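Proton-dependent oligopeptide transporter family protein (Xanthomonas campestris, PDB 6EI3) probably carries small peptides across the bacterial membrane coupled to proton movement, as a POT-family member of the major facilitator superfamily, captured here in an auto-inhibited state. Local coordinates at residues 52-55 and 56-60; 265-268 and 269-273; 383-386 and 387-390; 437-440 and 441-444; 473-476 and 477-481. All blocks are in the same frame, centred on the assembly; numbering follows the deposited sequence.

Contact 1. Residues 52-55 and 56-60. With 78M ((2S)-2,3-dihydroxypropyl(7Z)-pentadec-7-enoate), chain G.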
# COMPACT_ATOMS: atom_id res chain seq x y z
N HIS A 52 -9.67 -3.43 4.68
CA HIS A 52 -9.22 -3.12 3.33
C HIS A 52 -9.75 -1.76 2.85
O HIS A 52 -9.05 -1.09 2.11
CB HIS A 52 -9.53 -4.30 2.39
CG HIS A 52 -8.70 -5.50 2.75
ND1 HIS A 52 -7.34 -5.55 2.45
CD2 HIS A 52 -9.03 -6.62 3.42
CE1 HIS A 52 -6.89 -6.67 2.99
NE2 HIS A 52 -7.88 -7.36 3.55
N SER A 53 -10.93 -1.31 3.36
CA SER A 53 -11.43 0.05 3.05
C SER A 53 -10.51 1.09 3.73
O SER A 53 -10.18 2.11 3.13
CB SER A 53 -12.87 0.24 3.55
OG SER A 53 -13.73 -0.53 2.75
N PHE A 54 -10.11 0.81 4.97
CA PHE A 54 -9.16 1.62 5.75
C PHE A 54 -7.80 1.74 4.99
O PHE A 54 -7.28 2.84 4.84
CB PHE A 54 -8.95 0.99 7.14
CG PHE A 54 -7.85 1.62 7.95
CD1 PHE A 54 -8.05 2.84 8.59
CD2 PHE A 54 -6.61 1.00 8.08
CE1 PHE A 54 -7.03 3.43 9.35
CE2 PHE A 54 -5.58 1.60 8.81
CZ PHE A 54 -5.80 2.81 9.44
N MET A 55 -7.24 0.59 4.52
CA MET A 55 -6.00 0.54 3.73
C MET A 55 -6.14 1.38 2.44
O MET A 55 -5.21 2.09 2.06
CB MET A 55 -5.60 -0.90 3.42
CG MET A 55 -5.08 -1.67 4.66
SD MET A 55 -3.75 -0.80 5.55
CE MET A 55 -2.44 -0.97 4.38
N ILE A 56 -7.32 1.33 1.81
CA ILE A 56 -7.61 2.13 0.62
C ILE A 56 -7.45 3.62 0.93
O ILE A 56 -6.73 4.30 0.20
CB ILE A 56 -8.99 1.76 0.02
CG1 ILE A 56 -8.83 0.51 -0.87
CG2 ILE A 56 -9.57 2.94 -0.80
CD1 ILE A 56 -10.07 -0.21 -1.22
N GLY A 57 -8.03 4.09 2.04
CA GLY A 57 -7.92 5.48 2.46
C GLY A 57 -6.50 5.89 2.76
O GLY A 57 -6.05 6.96 2.34
N VAL A 58 -5.78 5.03 3.52
CA VAL A 58 -4.40 5.27 3.91
C VAL A 58 -3.50 5.51 2.68
O VAL A 58 -2.64 6.38 2.73
CB VAL A 58 -3.85 4.13 4.80
CG1 VAL A 58 -2.34 4.30 5.06
CG2 VAL A 58 -4.61 4.06 6.13
N PHE A 59 -3.71 4.76 1.59
CA PHE A 59 -2.86 4.83 0.41
C PHE A 59 -3.43 5.68 -0.72
O PHE A 59 -2.74 5.93 -1.70
CB PHE A 59 -2.47 3.42 -0.05
CG PHE A 59 -1.36 2.87 0.82
CD1 PHE A 59 -1.65 2.23 2.03
CD2 PHE A 59 -0.03 2.97 0.43
CE1 PHE A 59 -0.62 1.72 2.83
CE2 PHE A 59 0.99 2.44 1.23
CZ PHE A 59 0.69 1.84 2.43
N PHE A 60 -4.64 6.23 -0.52
CA PHE A 60 -5.24 7.15 -1.50
C PHE A 60 -4.98 8.62 -1.08
O PHE A 60 -4.61 9.43 -1.94
CB PHE A 60 -6.76 6.92 -1.65
CG PHE A 60 -7.44 8.00 -2.46
CD1 PHE A 60 -7.31 8.03 -3.85
CD2 PHE A 60 -8.12 9.04 -1.84
CE1 PHE A 60 -7.90 9.06 -4.60
CE2 PHE A 60 -8.69 10.08 -2.59
CZ PHE A 60 -8.58 10.07 -3.97
O21 78M G . -20.72 -3.51 4.55
C20 78M G . -20.98 -2.29 5.24
C18 78M G . -19.74 -1.81 5.95
O19 78M G . -19.47 -2.61 7.10
C17 78M G . -19.82 -0.35 6.35
O2 78M G . -18.59 0.29 5.91
C1 78M G . -17.56 0.37 6.76
O1 78M G . -17.54 -0.16 7.84
C2 78M G . -16.44 1.18 6.20
C3 78M G . -15.65 1.98 7.23
C4 78M G . -14.20 2.12 6.83
C5 78M G . -13.45 3.24 7.51
C6 78M G . -12.19 3.67 6.76
C7 78M G . -12.46 4.63 5.65
C8 78M G . -11.57 5.19 4.86
C9 78M G . -11.85 6.17 3.76
C10 78M G . -11.87 5.54 2.38
C11 78M G . -11.70 6.55 1.25
C12 78M G . -11.70 5.90 -0.12
C13 78M G . -11.23 6.78 -1.26
C15 78M G . -10.79 6.87 -3.75
C14 78M G . -11.06 6.00 -2.55

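Contact 2. Residues 265-268 and 269-273. With 78M ((2S)-2,3-dihydroxypropyl(7Z)-pentadec-7-enoate), chain O.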
# COMPACT_ATOMS: atom_id res chain seq x y z
N GLY A 265 -4.21 5.87 -20.94
CA GLY A 265 -4.29 5.27 -22.26
C GLY A 265 -4.56 6.29 -23.35
O GLY A 265 -4.09 6.14 -24.49
N GLY A 266 -5.32 7.33 -22.99
CA GLY A 266 -5.66 8.44 -23.87
C GLY A 266 -4.46 9.32 -24.14
O GLY A 266 -4.30 9.82 -25.26
N THR A 267 -3.61 9.50 -23.10
CA THR A 267 -2.36 10.28 -23.18
C THR A 267 -1.36 9.52 -24.03
O THR A 267 -0.67 10.14 -24.84
CB THR A 267 -1.84 10.61 -21.77
OG1 THR A 267 -2.84 11.36 -21.08
CG2 THR A 267 -0.52 11.39 -21.79
N TRP A 268 -1.30 8.18 -23.88
CA TRP A 268 -0.43 7.28 -24.64
C TRP A 268 -0.71 7.40 -26.15
O TRP A 268 0.23 7.39 -26.95
CB TRP A 268 -0.60 5.81 -24.18
CG TRP A 268 0.29 4.84 -24.91
CD1 TRP A 268 -0.04 4.11 -26.01
CD2 TRP A 268 1.66 4.56 -24.63
NE1 TRP A 268 1.05 3.39 -26.44
CE2 TRP A 268 2.11 3.64 -25.60
CE3 TRP A 268 2.57 4.99 -23.64
CZ2 TRP A 268 3.41 3.13 -25.62
CZ3 TRP A 268 3.85 4.46 -23.64
CH2 TRP A 268 4.27 3.57 -24.64
N TRP A 269 -1.99 7.53 -26.52
CA TRP A 269 -2.48 7.65 -27.90
C TRP A 269 -1.95 8.90 -28.61
O TRP A 269 -1.58 8.82 -29.78
CB TRP A 269 -4.02 7.72 -27.89
CG TRP A 269 -4.74 6.44 -28.17
CD1 TRP A 269 -5.05 5.46 -27.27
CD2 TRP A 269 -5.36 6.06 -29.40
NE1 TRP A 269 -5.80 4.48 -27.88
CE2 TRP A 269 -6.00 4.82 -29.19
CE3 TRP A 269 -5.41 6.63 -30.69
CZ2 TRP A 269 -6.69 4.15 -30.20
CZ3 TRP A 269 -6.10 5.96 -31.69
CH2 TRP A 269 -6.72 4.73 -31.44
N GLN A 270 -1.96 10.06 -27.91
CA GLN A 270 -1.62 11.37 -28.46
C GLN A 270 -0.36 12.02 -27.86
O GLN A 270 -0.18 13.22 -28.03
CB GLN A 270 -2.81 12.33 -28.23
CG GLN A 270 -4.09 11.99 -28.96
CD GLN A 270 -5.26 12.88 -28.57
OE1 GLN A 270 -6.41 12.48 -28.70
NE2 GLN A 270 -5.02 14.09 -28.07
N LEU A 271 0.50 11.25 -27.17
CA LEU A 271 1.69 11.80 -26.52
C LEU A 271 2.68 12.44 -27.51
O LEU A 271 3.32 13.44 -27.16
CB LEU A 271 2.39 10.75 -25.63
CG LEU A 271 3.58 11.21 -24.82
CD1 LEU A 271 3.23 12.38 -23.89
CD2 LEU A 271 4.15 10.08 -24.05
N GLU A 272 2.77 11.92 -28.74
CA GLU A 272 3.66 12.48 -29.77
C GLU A 272 3.27 13.91 -30.17
O GLU A 272 4.14 14.66 -30.61
CB GLU A 272 3.78 11.56 -30.99
CG GLU A 272 4.55 10.27 -30.71
CD GLU A 272 5.97 10.43 -30.21
OE1 GLU A 272 6.78 11.08 -30.90
OE2 GLU A 272 6.27 9.89 -29.11
N ARG A 273 1.99 14.32 -29.96
CA ARG A 273 1.51 15.68 -30.29
C ARG A 273 2.02 16.76 -29.29
O ARG A 273 1.76 17.95 -29.48
CB ARG A 273 -0.03 15.73 -30.35
CG ARG A 273 -0.67 14.71 -31.28
CD ARG A 273 -2.16 14.82 -31.16
NE ARG A 273 -2.87 13.83 -31.98
CZ ARG A 273 -4.17 13.88 -32.24
NH1 ARG A 273 -4.90 14.89 -31.78
NH2 ARG A 273 -4.74 12.94 -32.99
O21 78M O . 3.77 -0.41 -22.99
C20 78M O . 3.19 0.85 -22.70
C18 78M O . 1.69 0.75 -22.60
O19 78M O . 1.14 0.24 -23.81
C17 78M O . 1.04 2.08 -22.27
O2 78M O . -0.27 1.76 -21.76
C1 78M O . -0.95 2.72 -21.11
O1 78M O . -0.60 3.87 -21.06
C2 78M O . -2.17 2.17 -20.44
C3 78M O . -2.14 2.31 -18.92
C4 78M O . -2.70 1.09 -18.20
C5 78M O . -3.97 1.34 -17.40
C6 78M O . -3.75 2.00 -16.03
C7 78M O . -3.90 1.02 -14.91
C8 78M O . -4.88 0.97 -14.02
C9 78M O . -5.00 -0.02 -12.90
C10 78M O . -5.75 -1.28 -13.36
C11 78M O . -5.10 -2.59 -12.95
C12 78M O . -5.35 -3.72 -13.94
C13 78M O . -4.59 -5.01 -13.68
C15 78M O . -4.59 -7.28 -12.60
C14 78M O . -5.19 -5.90 -12.61

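Contact 3. Residues 383-386 and 387-390. With 78M ((2S)-2,3-dihydroxypropyl(7Z)-pentadec-7-enoate), chain F.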
# COMPACT_ATOMS: atom_id res chain seq x y z
N ALA A 383 -3.75 -24.72 1.64
CA ALA A 383 -3.47 -26.11 2.04
C ALA A 383 -3.61 -26.26 3.57
O ALA A 383 -4.12 -27.27 4.04
CB ALA A 383 -2.09 -26.52 1.57
N ILE A 384 -3.23 -25.22 4.32
CA ILE A 384 -3.39 -25.21 5.77
C ILE A 384 -4.89 -25.18 6.09
O ILE A 384 -5.35 -25.97 6.93
CB ILE A 384 -2.60 -24.04 6.40
CG1 ILE A 384 -1.09 -24.36 6.42
CG2 ILE A 384 -3.14 -23.72 7.81
CD1 ILE A 384 -0.20 -23.09 6.40
N GLN A 385 -5.65 -24.33 5.38
CA GLN A 385 -7.09 -24.23 5.57
C GLN A 385 -7.79 -25.55 5.27
O GLN A 385 -8.66 -25.91 6.03
CB GLN A 385 -7.70 -23.12 4.69
CG GLN A 385 -9.13 -22.72 5.08
CD GLN A 385 -9.24 -22.19 6.50
OE1 GLN A 385 -8.48 -21.33 6.92
NE2 GLN A 385 -10.16 -22.75 7.28
N VAL A 386 -7.40 -26.25 4.18
CA VAL A 386 -7.99 -27.55 3.77
C VAL A 386 -7.76 -28.60 4.88
O VAL A 386 -8.67 -29.38 5.14
CB VAL A 386 -7.52 -28.01 2.36
CG1 VAL A 386 -7.92 -29.45 2.07
CG2 VAL A 386 -8.04 -27.08 1.27
N ALA A 387 -6.57 -28.59 5.53
CA ALA A 387 -6.26 -29.50 6.64
C ALA A 387 -7.17 -29.16 7.83
O ALA A 387 -7.77 -30.06 8.40
CB ALA A 387 -4.80 -29.39 7.04
N MET A 388 -7.38 -27.86 8.10
CA MET A 388 -8.26 -27.37 9.18
C MET A 388 -9.72 -27.76 8.90
O MET A 388 -10.39 -28.27 9.80
CB MET A 388 -8.13 -25.84 9.34
CG MET A 388 -6.88 -25.38 10.11
SD MET A 388 -6.50 -23.61 9.86
CE MET A 388 -7.75 -22.87 10.84
N ASP A 389 -10.20 -27.54 7.66
CA ASP A 389 -11.57 -27.86 7.25
C ASP A 389 -11.89 -29.37 7.39
O ASP A 389 -13.03 -29.72 7.69
CB ASP A 389 -11.86 -27.34 5.83
CG ASP A 389 -11.76 -25.83 5.66
OD1 ASP A 389 -11.95 -25.09 6.66
OD2 ASP A 389 -11.52 -25.37 4.52
N GLY A 390 -10.88 -30.22 7.20
CA GLY A 390 -10.99 -31.68 7.31
C GLY A 390 -10.89 -32.23 8.73
O GLY A 390 -10.76 -33.44 8.91
O21 78M F . -1.63 -32.36 9.02
C20 78M F . -1.81 -31.62 7.82
C18 78M F . -0.60 -31.74 6.93
O19 78M F . 0.55 -31.17 7.57
C17 78M F . -0.81 -31.16 5.55
O2 78M F . -0.71 -29.71 5.59
C1 78M F . 0.42 -29.15 5.14
O1 78M F . 1.45 -29.74 4.99
C2 78M F . 0.22 -27.69 4.84
C3 78M F . 1.49 -26.97 4.40
C4 78M F . 1.39 -26.35 3.01
C5 78M F . 2.01 -27.17 1.89
C6 78M F . 1.73 -26.59 0.50
C7 78M F . 2.97 -26.18 -0.24
C8 78M F . 3.55 -25.00 -0.19
C9 78M F . 4.79 -24.58 -0.93
C10 78M F . 6.06 -25.31 -0.47
C11 78M F . 7.19 -25.31 -1.50
C12 78M F . 8.08 -24.08 -1.48
C13 78M F . 8.98 -23.96 -2.70
C15 78M F . 10.82 -22.70 -3.87
C14 78M F . 9.95 -22.80 -2.64

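Contact 4. Residues 437-440 and 441-444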
# COMPACT_ATOMS: atom_id res chain seq x y z
N TRP A 437 2.77 4.57 -7.02
CA TRP A 437 3.13 3.43 -6.15
C TRP A 437 2.13 3.30 -5.01
O TRP A 437 1.67 2.20 -4.72
CB TRP A 437 4.57 3.53 -5.62
CG TRP A 437 5.06 2.30 -4.90
CD1 TRP A 437 5.50 2.22 -3.61
CD2 TRP A 437 5.21 0.97 -5.45
NE1 TRP A 437 5.93 0.94 -3.33
CE2 TRP A 437 5.75 0.15 -4.44
CE3 TRP A 437 4.95 0.40 -6.72
CZ2 TRP A 437 5.99 -1.21 -4.63
CZ3 TRP A 437 5.20 -0.95 -6.91
CH2 TRP A 437 5.72 -1.74 -5.88
N TYR A 438 1.75 4.43 -4.37
CA TYR A 438 0.74 4.41 -3.31
C TYR A 438 -0.59 3.91 -3.85
O TYR A 438 -1.24 3.09 -3.22
CB TYR A 438 0.54 5.81 -2.70
CG TYR A 438 1.74 6.32 -1.94
CD1 TYR A 438 2.49 5.48 -1.12
CD2 TYR A 438 2.10 7.66 -2.00
CE1 TYR A 438 3.60 5.95 -0.42
CE2 TYR A 438 3.20 8.15 -1.28
CZ TYR A 438 3.94 7.29 -0.50
OH TYR A 438 5.01 7.77 0.23
N LEU A 439 -0.97 4.36 -5.05
CA LEU A 439 -2.20 3.92 -5.70
C LEU A 439 -2.18 2.43 -6.05
O LEU A 439 -3.24 1.85 -6.19
CB LEU A 439 -2.53 4.78 -6.94
CG LEU A 439 -2.85 6.26 -6.67
CD1 LEU A 439 -3.07 7.02 -7.99
CD2 LEU A 439 -4.07 6.43 -5.73
N THR A 440 -0.97 1.82 -6.21
CA THR A 440 -0.80 0.39 -6.49
C THR A 440 -1.36 -0.42 -5.31
O THR A 440 -2.08 -1.39 -5.54
CB THR A 440 0.67 0.09 -6.85
OG1 THR A 440 1.01 0.90 -7.97
CG2 THR A 440 0.91 -1.35 -7.23
N THR A 441 -1.08 0.02 -4.06
CA THR A 441 -1.64 -0.59 -2.84
C THR A 441 -3.14 -0.33 -2.79
O THR A 441 -3.88 -1.26 -2.49
CB THR A 441 -0.97 -0.02 -1.60
OG1 THR A 441 0.38 -0.44 -1.60
CG2 THR A 441 -1.65 -0.49 -0.29
N THR A 442 -3.59 0.93 -3.07
CA THR A 442 -5.03 1.25 -3.06
C THR A 442 -5.75 0.25 -3.97
O THR A 442 -6.70 -0.39 -3.52
CB THR A 442 -5.30 2.72 -3.51
OG1 THR A 442 -4.84 3.61 -2.50
CG2 THR A 442 -6.78 3.02 -3.76
N VAL A 443 -5.27 0.09 -5.23
CA VAL A 443 -5.91 -0.78 -6.23
C VAL A 443 -5.83 -2.28 -5.81
O VAL A 443 -6.84 -2.96 -5.92
CB VAL A 443 -5.44 -0.49 -7.68
CG1 VAL A 443 -6.08 -1.44 -8.70
CG2 VAL A 443 -5.75 0.96 -8.06
N GLY A 444 -4.70 -2.74 -5.27
CA GLY A 444 -4.62 -4.11 -4.77
C GLY A 444 -5.66 -4.40 -3.68
O GLY A 444 -6.26 -5.48 -3.65
O HOH W 1 2.53 0.55 -2.76

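Contact 5. Residues 473-476 and 477-481. With 78M ((2S)-2,3-dihydroxypropyl(7Z)-pentadec-7-enoate), chain P.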
# COMPACT_ATOMS: atom_id res chain seq x y z
N ALA A 473 -11.12 -21.30 2.24
CA ALA A 473 -10.23 -22.14 1.42
C ALA A 473 -10.37 -21.82 -0.07
O ALA A 473 -9.36 -21.73 -0.76
CB ALA A 473 -10.47 -23.62 1.69
N PHE A 474 -11.62 -21.62 -0.55
CA PHE A 474 -11.87 -21.25 -1.95
C PHE A 474 -11.17 -19.90 -2.27
O PHE A 474 -10.49 -19.81 -3.28
CB PHE A 474 -13.38 -21.13 -2.21
CG PHE A 474 -13.74 -20.74 -3.62
CD1 PHE A 474 -13.88 -21.71 -4.61
CD2 PHE A 474 -13.91 -19.40 -3.97
CE1 PHE A 474 -14.19 -21.34 -5.93
CE2 PHE A 474 -14.21 -19.04 -5.29
CZ PHE A 474 -14.35 -20.01 -6.25
N LEU A 475 -11.38 -18.88 -1.43
CA LEU A 475 -10.80 -17.54 -1.57
C LEU A 475 -9.28 -17.57 -1.55
O LEU A 475 -8.66 -16.86 -2.32
CB LEU A 475 -11.33 -16.58 -0.49
CG LEU A 475 -12.71 -15.97 -0.73
CD1 LEU A 475 -13.24 -15.31 0.56
CD2 LEU A 475 -12.68 -14.94 -1.87
N MET A 476 -8.68 -18.43 -0.70
CA MET A 476 -7.23 -18.57 -0.61
C MET A 476 -6.65 -19.09 -1.92
O MET A 476 -5.72 -18.48 -2.46
CB MET A 476 -6.82 -19.41 0.59
CG MET A 476 -7.07 -18.71 1.90
SD MET A 476 -7.20 -19.89 3.24
CE MET A 476 -7.61 -18.76 4.60
N PHE A 477 -7.26 -20.14 -2.48
CA PHE A 477 -6.85 -20.71 -3.77
C PHE A 477 -7.11 -19.76 -4.93
O PHE A 477 -6.30 -19.68 -5.84
CB PHE A 477 -7.50 -22.09 -4.00
CG PHE A 477 -6.90 -23.14 -3.09
CD1 PHE A 477 -5.52 -23.29 -2.98
CD2 PHE A 477 -7.72 -24.00 -2.37
CE1 PHE A 477 -4.97 -24.27 -2.15
CE2 PHE A 477 -7.17 -24.97 -1.53
CZ PHE A 477 -5.80 -25.09 -1.42
N PHE A 478 -8.20 -18.98 -4.85
CA PHE A 478 -8.51 -17.94 -5.83
C PHE A 478 -7.38 -16.89 -5.86
O PHE A 478 -6.91 -16.54 -6.95
CB PHE A 478 -9.86 -17.26 -5.53
CG PHE A 478 -10.07 -16.02 -6.36
CD1 PHE A 478 -10.47 -16.11 -7.69
CD2 PHE A 478 -9.84 -14.75 -5.82
CE1 PHE A 478 -10.63 -14.95 -8.47
CE2 PHE A 478 -10.01 -13.60 -6.59
CZ PHE A 478 -10.38 -13.71 -7.92
N PHE A 479 -6.96 -16.37 -4.69
CA PHE A 479 -5.90 -15.37 -4.66
C PHE A 479 -4.56 -15.91 -5.16
O PHE A 479 -3.88 -15.17 -5.87
CB PHE A 479 -5.77 -14.69 -3.29
CG PHE A 479 -6.88 -13.67 -3.13
CD1 PHE A 479 -6.84 -12.47 -3.82
CD2 PHE A 479 -7.95 -13.91 -2.27
CE1 PHE A 479 -7.87 -11.53 -3.68
CE2 PHE A 479 -8.97 -12.96 -2.11
CZ PHE A 479 -8.92 -11.78 -2.82
N ALA A 480 -4.22 -17.19 -4.87
CA ALA A 480 -3.02 -17.86 -5.39
C ALA A 480 -3.05 -17.88 -6.92
O ALA A 480 -2.05 -17.53 -7.55
CB ALA A 480 -2.96 -19.29 -4.88
N ALA A 481 -4.20 -18.27 -7.51
CA ALA A 481 -4.39 -18.33 -8.97
C ALA A 481 -4.27 -16.93 -9.59
O ALA A 481 -3.64 -16.80 -10.64
CB ALA A 481 -5.76 -18.93 -9.30
C8 78M P . -7.77 -28.83 -3.17
C9 78M P . -6.94 -28.45 -4.36
C10 78M P . -7.30 -27.08 -4.92
C11 78M P . -6.30 -26.55 -5.94
C12 78M P . -6.59 -25.16 -6.46
C13 78M P . -5.39 -24.49 -7.11
C15 78M P . -4.44 -22.46 -8.28
C14 78M P . -5.68 -23.13 -7.73

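Contact 1. Residues 52-55 and 56-60
Phe54 and Met55 hand their carbonyl oxygens one turn ahead to Val58 and Phe59 within helix 40-60, which runs unbroken through 52-55 and into 56-60. Val58 N donates to Phe54 O over 3.0 Å, and Phe59 N to Met55 O over 3.1 Å with a more bent N-H (146°). Ile56 N and Gly57 N donate to His52 O and Ser53 O in the same i to i+4 pattern. Among the side chains, Val58 CG2 lies over one face of the Phe54 ring, 3.9 Å from its centroid, a CH-pi contact displaced toward the rim. The ring lies beside its own carbonyl carbon (chi1 172°), while Val58 CG2 sits beside its backbone N, which carries it back over the Phe54 ring. One position on, Met55 and Phe59 run alongside each other in the same direction: the doubly bent thioether brings Met55 CE to Phe59 CE1 at 3.6 Å, and Met55 O sits at the edge of that ring, in its plane. This is a largely buried transmembrane helix of the major facilitator fold, yet one flank carries a bound monoacylglycerol. Gly57, lacking a side chain, lets the acyl chain run close, with its CA 4.0 Å from lipid C10. Branched Ile56 offers CG2 to lipid C12 at 3.7 Å, and the flat Phe60 ring takes the terminal C15 over the centre of one face. On the protein side, the two imidazole nitrogens of His52 are hydrogen-bonded to Asn445 and Ser311, and the Phe59 ring meets Lys118 in a cation-pi contact.

Contact 2. Residues 265-268 and 269-273
Gly265 O is pressed against Trp269 twice over. The backbone N of Trp269 bonds to it at 3.2 Å, from above the carbonyl plane, and the indole brings CD1 to within 3.0 Å of the same Gly265 O, which lies at the ring's edge and in its plane. The indole reaches this place with chi1 at -98°, well away from a staggered value. Trp269 CB also rests 3.4 Å from Gly266 O, so the close packing is side chain on backbone, where two glycines add no bulk. The next turn changes character: Gln270 N makes a weak bond to Thr267 O, three residues back, and 271-273 continue as 3-10 helix. Leu271 CB also comes to 3.2 Å from Thr267 O. The solvent side belongs to Trp269, largely exposed beyond its edge contact. Trp268, by contrast, packs on lipid: with CG anti to the backbone N, it holds one face of its indole against a bound monoacylglycerol whose C17 lies 3.5 Å from Trp268 CD2. A broad, partly polar aromatic suits a position beside a lipid's glycerol end. Around the helix end, Gln270 NE2 bonds to the carbonyls of Ala213 and Leu214 and OE1 to Leu226 N. Thr267 and Leu271 pack on helix 206-215, Trp269 and Gln270 touch Pro224 at the start of helix 224-239, and Leu271 and Trp268 lean on helix 281-306, where Arg287 makes a cation-pi contact with Trp268.

Contact 3. Residues 383-386 and 387-390
Gln385 and Asp389 are joined twice across one helical turn. The backbone N of Asp389 donates to Gln385 O at 2.8 Å, and in return Gln385 NE2 donates to Asp389 OD1 at 3.0 Å with a nearly straight N-H (165°). The acceptor lies in the plane of the Gln385 amide, but the amide approaches from above the carboxylate plane, the two groups being turned 44° against each other. Gln385 manages this by folding at chi2 (61°), which curls a long side chain back toward its own helix. The far atoms have other partners: Asp389 OD2 bonds to Ser470 and Gln385 OE1 to Gln316. Because the carboxylate sits at the carbonyl end of a helix, where the dipole is unfavourable to negative charge, these donors probably offset part of the cost. This is the last turn of helix 363-389, in the C-terminal half of the major facilitator fold. Gly390 is the first residue to leave helical angles, though its N still reaches Val386 O at 3.1 Å. Beyond the polar pair, Met388 SD meets Ile384 CG2 at 3.9 Å, with Met320 and Gln316 touching the same two side chains from outside. On another flank the helix faces a bound monoacylglycerol. The small methyls suit this surface: Ala383 CB lies 3.8 Å from acyl carbon C4, and Ala387 CB is equally near glycerol carbon C20. Ile384 CG1, from the neighbouring side of the helix, touches C2, the carbon next to the ester, 3.9 Å away.

Contact 4. Residues 437-440 and 441-444
Tyr438 O accepts from two amides at once, a regular bond from Thr442 N at 3.2 Å and a weak, strongly bent one (123°) from Thr441 N, while Val443 N and Gly444 N keep the ordinary i to i+4 pattern. Trp437 O lies 3.6 Å from Thr441 N; it keeps a weak bond from Thr440 N and gains one from a water molecule, which donates to it at 2.7 Å. The same water is bonded to Thr441 OG1 at 2.6 Å. That hydroxyl lies beside its backbone N (chi1 -67°) and is thereby turned back toward the preceding turn, where it meets the water. The water also lies above one face of the Trp437 indole, offset toward the rim. Val443 CG2 rests 3.3 Å from Leu439 O, an apolar branch covering a carbonyl already bonded to Val443 N. Thr440 OG1 turns to Phe436 O, as threonine commonly does inside helices, whereas Thr442 OG1 faces Ile56 O of helix 40-60. Outside, Phe296 and Phe303 of helix 281-306 meet the Trp437 indole. The chemistry implies a slightly loosened turn, in which the water supplements weakened amide bonding and links the Trp437 carbonyl to the Thr441 hydroxyl.

Contact 5. Residues 473-476 and 477-481
Leu475 and Phe479 meet carbon to carbon one turn apart, Leu475 CD2 lying 4.2 Å from Phe479 CE2. Closer still is the Phe479 ring's approach to the backbone: its CD2 comes to 3.0 Å from Leu475 O, the oxygen that also accepts the Phe479 amide. Phe477 repeats the arrangement, with CD2 3.2 Å from Ala473 O. In both cases CG sits beside the backbone N (chi1 -71° in Phe477), which brings the ring CD2 back beside the carbonyl one turn earlier. Phe478 takes the other course: with CG anti to its N, the ring swings away, though Leu475 O still lies at its edge. Its CD2 lies 4.0 Å above the centre of one face of the Phe479 ring. A bound monoacylglycerol runs over a face of the Phe477 ring, with its C12 3.9 Å from Phe477 CG, and continues to the small methyl of Ala481. Four i to i+4 bonds, from Phe477 N to Ala480 N, fix the turns that carry these groups. Further out, Val381 touches Met476, whose extended chain suits a reach between helices. Val455 and Ser451 of helix 430-456 cover Leu475 and Phe479, and Ile464 meets Phe474. The arrangement is that of a transmembrane helix of the major facilitator fold, which turns most of its large side chains to helices such as 363-389 and 430-456 while Phe477 and Ala481 also meet lipid.

How the contacts relate
Contacts 1 and 4 form the central pair, their centres 9 Å apart: Thr442 OG1 of 441-444 packs against 56-60, 3.4 Å from Ile56 O. Contacts 3 and 5 form a second pair, 13 Å between centres, in which Val386 CG2 reaches Phe477 CE2 at 3.6 Å and Gln385 OE1 lies equally far from Met476 CE. Contact 5 comes within about 6 Å of contact 4, nearest atoms, without touching. Contact 2 stands apart, about 13 Å from contact 4 by nearest atoms. Contacts 1 and 2 meet separate monoacylglycerols, and contacts 3 and 5 share one through Ala383, Val386 and Phe477. Contact 4 holds a water, and its Val443 side chain is about 5 Å from a lipid.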